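Local coordinates for proteasome protein (Corynebacterium glutamicum ATCC 13032, PDB 2P90) that is of unknown function but belongs to the PAC2 family and may be linked to proteasome assembly, at residues 22-35 / 101-113. Sequence-based numbering, arbitrary orientation.
Sequences TAGGPTLIVALQGY and NKPFLMLSGPEPD
Ile29 lays its CD1 methyl obliquely against the Phe104 ring, 3.3 Å from Phe104 CD1, while its other branch, CG2, meets the methyl of Met106, 3.4 Å from Met106 CE. With CG1 beside the backbone N (chi1 -55°) and CG2 anti to it, the two branches divide these partners between them. Met106 reaches this branch by a bend at chi3 (-114°), which also places CE 4.1 Å from Ala31 CB. Helix 41-52 closes over this face, touching Met106 and Ser108. On the other face, Leu28 leans across the strand boundary, its CD1 3.7 Å from Leu105 CB and close to Leu107 as well; Val127 of helix 116-129 packs on Leu28 and Val123 on Leu107. Strands 27-33 and 103-108 are parallel neighbours in the middle of a mixed sheet with helices on both faces, an alpha/beta arrangement. Their backbones zip together from Leu105 N to Thr27 O through to Ala31 N to Leu107 O, the bond of Ile29 N to Leu105 O being the straightest (2.7 Å, 172° at the hydrogen). Pairing slackens where the chain turns a corner at Gly109, whose N makes only a weak bond to Ala31 O, then recovers as Gln33 N bonds to Gly109 O, and Glu111 N to Gln33 O (2.7 Å). Glu111 extends from there beside Tyr35, its OE1 3.5 Å from Tyr35 CB. Arg73 and Arg70 of the second subunit form salt bridges to OE2 and OE1 of this buried carboxylate, and Ala179 N of the same chain as Glu111 donates to OE2, so both oxygens are held at the subunit interface, probably in the ionised form.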
ATOM      1  N   THR B  22     -37.932   8.906  22.458  1.00 77.73           N
ATOM      2  CA  THR B  22     -37.302   8.537  21.156  1.00 76.67           C
ATOM      3  C   THR B  22     -37.827   7.307  20.395  1.00 75.80           C
ATOM      4  O   THR B  22     -37.103   6.308  20.232  1.00 75.93           O
ATOM      5  CB  THR B  22     -35.718   8.646  21.142  1.00 76.98           C
ATOM      6  OG1 THR B  22     -35.280   9.727  21.988  1.00 76.64           O
ATOM      7  CG2 THR B  22     -35.219   8.887  19.706  1.00 76.05           C
ATOM      8  N   ALA B  23     -39.076   7.396  19.931  1.00 74.40           N
ATOM      9  CA  ALA B  23     -39.643   6.390  19.016  1.00 72.94           C
ATOM     10  C   ALA B  23     -39.028   6.510  17.602  1.00 71.78           C
ATOM     11  O   ALA B  23     -38.725   7.626  17.140  1.00 71.80           O
ATOM     12  CB  ALA B  23     -41.169   6.509  18.957  1.00 73.14           C
ATOM     13  N   GLY B  24     -38.853   5.369  16.926  1.00 69.68           N
ATOM     14  CA  GLY B  24     -38.215   5.325  15.609  1.00 67.34           C
ATOM     15  C   GLY B  24     -36.732   4.978  15.693  1.00 65.78           C
ATOM     16  O   GLY B  24     -36.136   4.988  16.783  1.00 65.98           O
ATOM     17  N   GLY B  25     -36.130   4.681  14.543  1.00 63.63           N
ATOM     18  CA  GLY B  25     -34.754   4.200  14.496  1.00 60.77           C
ATOM     19  C   GLY B  25     -33.711   5.306  14.451  1.00 58.71           C
ATOM     20  O   GLY B  25     -33.952   6.372  13.876  1.00 58.22           O
ATOM     21  N   PRO B  26     -32.517   5.042  15.019  1.00 57.02           N
ATOM     22  CA  PRO B  26     -31.442   6.041  14.965  1.00 54.97           C
ATOM     23  C   PRO B  26     -30.892   6.258  13.544  1.00 52.79           C
ATOM     24  O   PRO B  26     -31.122   5.463  12.635  1.00 51.07           O
ATOM     25  CB  PRO B  26     -30.374   5.444  15.881  1.00 54.81           C
ATOM     26  CG  PRO B  26     -30.588   3.961  15.741  1.00 55.75           C
ATOM     27  CD  PRO B  26     -32.077   3.804  15.696  1.00 57.10           C
ATOM     28  N   THR B  27     -30.222   7.380  13.351  1.00 51.45           N
ATOM     29  CA  THR B  27     -29.431   7.533  12.149  1.00 50.15           C
ATOM     30  C   THR B  27     -27.963   7.139  12.453  1.00 48.11           C
ATOM     31  O   THR B  27     -27.466   7.267  13.599  1.00 46.72           O
ATOM     32  CB  THR B  27     -29.632   8.928  11.444  1.00 51.18           C
ATOM     33  OG1 THR B  27     -28.363   9.552  11.125  1.00 52.45           O
ATOM     34  CG2 THR B  27     -30.451   9.836  12.275  1.00 50.36           C
ATOM     35  N   LEU B  28     -27.307   6.600  11.427  1.00 45.90           N
ATOM     36  CA  LEU B  28     -25.908   6.250  11.537  1.00 43.07           C
ATOM     37  C   LEU B  28     -25.062   7.322  10.858  1.00 42.39           C
ATOM     38  O   LEU B  28     -25.329   7.703   9.725  1.00 41.70           O
ATOM     39  CB  LEU B  28     -25.640   4.877  10.933  1.00 43.16           C
ATOM     40  CG  LEU B  28     -24.162   4.409  10.821  1.00 41.92           C
ATOM     41  CD1 LEU B  28     -23.519   4.163  12.170  1.00 37.48           C
ATOM     42  CD2 LEU B  28     -24.085   3.172   9.957  1.00 42.15           C
ATOM     43  N   ILE B  29     -24.027   7.763  11.565  1.00 41.53           N
ATOM     44  CA  ILE B  29     -22.982   8.636  11.029  1.00 40.91           C
ATOM     45  C   ILE B  29     -21.729   7.822  10.729  1.00 40.68           C
ATOM     46  O   ILE B  29     -21.240   7.087  11.580  1.00 41.58           O
ATOM     47  CB  ILE B  29     -22.674   9.758  12.044  1.00 40.89           C
ATOM     48  CG1 ILE B  29     -23.996  10.475  12.367  1.00 42.08           C
ATOM     49  CG2 ILE B  29     -21.583  10.715  11.517  1.00 39.38           C
ATOM     50  CD1 ILE B  29     -23.902  11.293  13.592  1.00 48.49           C
ATOM     51  N   VAL B  30     -21.237   7.941   9.505  1.00 39.88           N
ATOM     52  CA  VAL B  30     -20.078   7.242   9.081  1.00 39.72           C
ATOM     53  C   VAL B  30     -18.977   8.305   8.895  1.00 40.55           C
ATOM     54  O   VAL B  30     -19.055   9.162   8.001  1.00 40.25           O
ATOM     55  CB  VAL B  30     -20.357   6.400   7.790  1.00 39.98           C
ATOM     56  CG1 VAL B  30     -19.065   5.871   7.188  1.00 38.90           C
ATOM     57  CG2 VAL B  30     -21.335   5.251   8.064  1.00 37.35           C
ATOM     58  N   ALA B  31     -17.971   8.234   9.777  1.00 40.11           N
ATOM     59  CA  ALA B  31     -16.803   9.120   9.765  1.00 39.88           C
ATOM     60  C   ALA B  31     -15.490   8.310   9.632  1.00 40.22           C
ATOM     61  O   ALA B  31     -14.845   8.010  10.654  1.00 40.48           O
ATOM     62  CB  ALA B  31     -16.774   9.944  11.049  1.00 39.30           C
ATOM     63  N   LEU B  32     -15.087   7.992   8.396  1.00 39.65           N
ATOM     64  CA  LEU B  32     -13.878   7.154   8.154  1.00 39.70           C
ATOM     65  C   LEU B  32     -12.713   7.993   7.711  1.00 39.20           C
ATOM     66  O   LEU B  32     -12.811   8.711   6.714  1.00 38.67           O
ATOM     67  CB  LEU B  32     -14.122   6.043   7.099  1.00 38.35           C
ATOM     68  CG  LEU B  32     -15.284   5.076   7.326  1.00 37.90           C
ATOM     69  CD1 LEU B  32     -15.392   4.075   6.136  1.00 33.25           C
ATOM     70  CD2 LEU B  32     -15.195   4.332   8.697  1.00 37.56           C
ATOM     71  N   GLN B  33     -11.610   7.879   8.442  1.00 39.01           N
ATOM     72  CA  GLN B  33     -10.421   8.664   8.186  1.00 40.73           C
ATOM     73  C   GLN B  33      -9.556   7.909   7.142  1.00 39.85           C
ATOM     74  O   GLN B  33      -9.464   6.683   7.165  1.00 39.75           O
ATOM     75  CB  GLN B  33      -9.711   8.913   9.529  1.00 39.29           C
ATOM     76  CG  GLN B  33      -8.542   9.911   9.507  1.00 43.79           C
ATOM     77  CD  GLN B  33      -7.667   9.857  10.820  1.00 47.81           C
ATOM     78  OE1 GLN B  33      -8.140   9.405  11.886  1.00 57.93           O
ATOM     79  NE2 GLN B  33      -6.408  10.328  10.737  1.00 52.03           N
ATOM     80  N   GLY B  34      -8.998   8.632   6.178  1.00 39.92           N
ATOM     81  CA  GLY B  34      -8.107   8.029   5.199  1.00 39.95           C
ATOM     82  C   GLY B  34      -8.439   8.301   3.745  1.00 39.89           C
ATOM     83  O   GLY B  34      -7.647   7.987   2.838  1.00 40.53           O
ATOM     84  N   TYR B  35      -9.590   8.915   3.518  1.00 39.45           N
ATOM     85  CA  TYR B  35     -10.056   9.181   2.168  1.00 39.31           C
ATOM     86  C   TYR B  35     -10.186  10.668   1.853  1.00 39.93           C
ATOM     87  O   TYR B  35      -9.463  11.187   0.990  1.00 41.17           O
ATOM     88  CB  TYR B  35     -11.382   8.454   1.913  1.00 38.58           C
ATOM     89  CG  TYR B  35     -11.979   8.795   0.581  1.00 38.51           C
ATOM     90  CD1 TYR B  35     -11.248   8.583  -0.610  1.00 36.98           C
ATOM     91  CD2 TYR B  35     -13.246   9.356   0.487  1.00 35.21           C
ATOM     92  CE1 TYR B  35     -11.774   8.885  -1.852  1.00 35.61           C
ATOM     93  CE2 TYR B  35     -13.787   9.690  -0.777  1.00 35.72           C
ATOM     94  CZ  TYR B  35     -13.046   9.438  -1.931  1.00 37.38           C
ATOM     95  OH  TYR B  35     -13.566   9.744  -3.175  1.00 39.03           O
ATOM     96  N   ASN B 101     -29.887  13.414  25.625  1.00 55.95           N
ATOM     97  CA  ASN B 101     -29.822  11.954  25.793  1.00 55.06           C
ATOM     98  C   ASN B 101     -30.539  11.188  24.647  1.00 53.58           C
ATOM     99  O   ASN B 101     -30.905  10.021  24.789  1.00 53.29           O
ATOM    100  CB  ASN B 101     -30.356  11.565  27.184  1.00 55.61           C
ATOM    101  CG  ASN B 101     -29.950  10.166  27.610  1.00 58.20           C
ATOM    102  OD1 ASN B 101     -28.763   9.898  27.875  1.00 61.03           O
ATOM    103  ND2 ASN B 101     -30.940   9.257  27.698  1.00 58.80           N
ATOM    104  N   LYS B 102     -30.725  11.856  23.508  1.00 51.83           N
ATOM    105  CA  LYS B 102     -31.242  11.201  22.313  1.00 50.48           C
ATOM    106  C   LYS B 102     -30.130  10.384  21.597  1.00 49.87           C
ATOM    107  O   LYS B 102     -29.065  10.949  21.250  1.00 49.98           O
ATOM    108  CB  LYS B 102     -31.813  12.239  21.357  1.00 50.36           C
ATOM    109  CG  LYS B 102     -32.531  11.638  20.157  1.00 49.72           C
ATOM    110  CD  LYS B 102     -33.026  12.702  19.193  1.00 48.93           C
ATOM    111  CE  LYS B 102     -33.261  12.058  17.829  1.00 48.60           C
ATOM    112  NZ  LYS B 102     -34.243  12.790  16.981  1.00 49.04           N
ATOM    113  N   PRO B 103     -30.362   9.063  21.391  1.00 48.43           N
ATOM    114  CA  PRO B 103     -29.313   8.207  20.816  1.00 47.41           C
ATOM    115  C   PRO B 103     -29.095   8.393  19.317  1.00 46.22           C
ATOM    116  O   PRO B 103     -30.038   8.583  18.560  1.00 45.25           O
ATOM    117  CB  PRO B 103     -29.822   6.776  21.093  1.00 47.92           C
ATOM    118  CG  PRO B 103     -31.342   6.913  21.185  1.00 47.76           C
ATOM    119  CD  PRO B 103     -31.589   8.298  21.723  1.00 48.31           C
ATOM    120  N   PHE B 104     -27.833   8.348  18.907  1.00 45.18           N
ATOM    121  CA  PHE B 104     -27.503   8.089  17.516  1.00 44.53           C
ATOM    122  C   PHE B 104     -26.294   7.161  17.422  1.00 44.37           C
ATOM    123  O   PHE B 104     -25.596   6.874  18.414  1.00 44.62           O
ATOM    124  CB  PHE B 104     -27.279   9.378  16.713  1.00 44.44           C
ATOM    125  CG  PHE B 104     -26.114  10.206  17.186  1.00 44.31           C
ATOM    126  CD1 PHE B 104     -24.903  10.181  16.494  1.00 43.05           C
ATOM    127  CD2 PHE B 104     -26.236  11.025  18.318  1.00 43.99           C
ATOM    128  CE1 PHE B 104     -23.827  10.975  16.911  1.00 44.84           C
ATOM    129  CE2 PHE B 104     -25.182  11.819  18.759  1.00 43.13           C
ATOM    130  CZ  PHE B 104     -23.962  11.794  18.057  1.00 45.65           C
ATOM    131  N   LEU B 105     -26.053   6.702  16.203  1.00 43.92           N
ATOM    132  CA  LEU B 105     -24.997   5.748  15.942  1.00 43.34           C
ATOM    133  C   LEU B 105     -23.843   6.375  15.162  1.00 42.71           C
ATOM    134  O   LEU B 105     -24.025   7.160  14.220  1.00 42.44           O
ATOM    135  CB  LEU B 105     -25.576   4.548  15.202  1.00 42.20           C
ATOM    136  CG  LEU B 105     -25.922   3.346  16.039  1.00 43.62           C
ATOM    137  CD1 LEU B 105     -26.601   3.651  17.352  1.00 43.88           C
ATOM    138  CD2 LEU B 105     -26.717   2.311  15.205  1.00 44.20           C
ATOM    139  N   MET B 106     -22.647   5.999  15.558  1.00 41.97           N
ATOM    140  CA  MET B 106     -21.467   6.444  14.871  1.00 41.79           C
ATOM    141  C   MET B 106     -20.509   5.268  14.537  1.00 40.92           C
ATOM    142  O   MET B 106     -20.141   4.451  15.395  1.00 40.49           O
ATOM    143  CB  MET B 106     -20.784   7.551  15.695  1.00 41.28           C
ATOM    144  CG  MET B 106     -19.542   8.103  15.028  1.00 43.73           C
ATOM    145  SD  MET B 106     -19.057   9.745  15.614  1.00 41.39           S
ATOM    146  CE  MET B 106     -19.356  10.579  14.106  1.00 44.10           C
ATOM    147  N   LEU B 107     -20.155   5.184  13.263  1.00 40.44           N
ATOM    148  CA  LEU B 107     -19.099   4.308  12.812  1.00 39.36           C
ATOM    149  C   LEU B 107     -17.904   5.186  12.460  1.00 38.88           C
ATOM    150  O   LEU B 107     -17.935   5.971  11.512  1.00 37.72           O
ATOM    151  CB  LEU B 107     -19.527   3.464  11.609  1.00 39.63           C
ATOM    152  CG  LEU B 107     -18.444   2.564  11.011  1.00 38.66           C
ATOM    153  CD1 LEU B 107     -18.100   1.429  11.981  1.00 37.01           C
ATOM    154  CD2 LEU B 107     -18.915   2.024   9.655  1.00 38.62           C
ATOM    155  N   SER B 108     -16.858   5.065  13.267  1.00 38.30           N
ATOM    156  CA  SER B 108     -15.722   5.895  13.051  1.00 38.97           C
ATOM    157  C   SER B 108     -14.435   5.128  13.300  1.00 37.88           C
ATOM    158  O   SER B 108     -14.420   4.151  14.003  1.00 38.22           O
ATOM    159  CB  SER B 108     -15.818   7.141  13.920  1.00 38.59           C
ATOM    160  OG  SER B 108     -15.689   6.814  15.290  1.00 41.24           O
ATOM    161  N   GLY B 109     -13.361   5.627  12.731  1.00 37.45           N
ATOM    162  CA  GLY B 109     -12.038   5.012  12.855  1.00 37.47           C
ATOM    163  C   GLY B 109     -11.468   5.016  11.450  1.00 36.74           C
ATOM    164  O   GLY B 109     -11.992   5.727  10.606  1.00 36.62           O
ATOM    165  N   PRO B 110     -10.391   4.241  11.194  1.00 37.09           N
ATOM    166  CA  PRO B 110      -9.757   4.269   9.858  1.00 37.15           C
ATOM    167  C   PRO B 110     -10.616   3.673   8.737  1.00 36.62           C
ATOM    168  O   PRO B 110     -11.239   2.604   8.943  1.00 35.99           O
ATOM    169  CB  PRO B 110      -8.538   3.368  10.060  1.00 37.95           C
ATOM    170  CG  PRO B 110      -8.949   2.439  11.199  1.00 37.25           C
ATOM    171  CD  PRO B 110      -9.664   3.342  12.116  1.00 36.40           C
ATOM    172  N   GLU B 111     -10.640   4.330   7.572  1.00 34.87           N
ATOM    173  CA  GLU B 111     -11.197   3.683   6.379  1.00 34.87           C
ATOM    174  C   GLU B 111     -10.423   2.368   6.179  1.00 36.19           C
ATOM    175  O   GLU B 111      -9.203   2.412   6.127  1.00 36.23           O
ATOM    176  CB  GLU B 111     -11.006   4.569   5.135  1.00 34.47           C
ATOM    177  CG  GLU B 111     -11.307   3.852   3.830  1.00 33.52           C
ATOM    178  CD  GLU B 111     -11.076   4.682   2.583  1.00 35.02           C
ATOM    179  OE1 GLU B 111     -10.004   5.333   2.449  1.00 32.37           O
ATOM    180  OE2 GLU B 111     -11.983   4.659   1.711  1.00 35.51           O
ATOM    181  N   PRO B 112     -11.100   1.196   6.067  1.00 36.39           N
ATOM    182  CA  PRO B 112     -10.326  -0.056   5.769  1.00 36.05           C
ATOM    183  C   PRO B 112      -9.464   0.012   4.512  1.00 36.00           C
ATOM    184  O   PRO B 112      -9.905   0.589   3.508  1.00 37.03           O
ATOM    185  CB  PRO B 112     -11.430  -1.104   5.560  1.00 35.51           C
ATOM    186  CG  PRO B 112     -12.564  -0.591   6.465  1.00 37.06           C
ATOM    187  CD  PRO B 112     -12.540   0.925   6.271  1.00 36.40           C
ATOM    188  N   ASP B 113      -8.262  -0.573   4.551  1.00 35.85           N
ATOM    189  CA  ASP B 113      -7.463  -0.750   3.326  1.00 35.82           C
ATOM    190  C   ASP B 113      -8.022  -1.945   2.504  1.00 35.96           C
ATOM    191  O   ASP B 113      -7.946  -1.952   1.276  1.00 35.99           O
ATOM    192  CB  ASP B 113      -5.993  -1.039   3.641  1.00 34.72           C
ATOM    193  CG  ASP B 113      -5.300   0.069   4.360  1.00 36.45           C
ATOM    194  OD1 ASP B 113      -4.860   1.064   3.708  1.00 39.47           O
ATOM    195  OD2 ASP B 113      -5.107  -0.076   5.590  1.00 38.06           O
TER
HETATM  196  O   HOH W   1     -30.359   9.135  16.107  1.00 55.98           O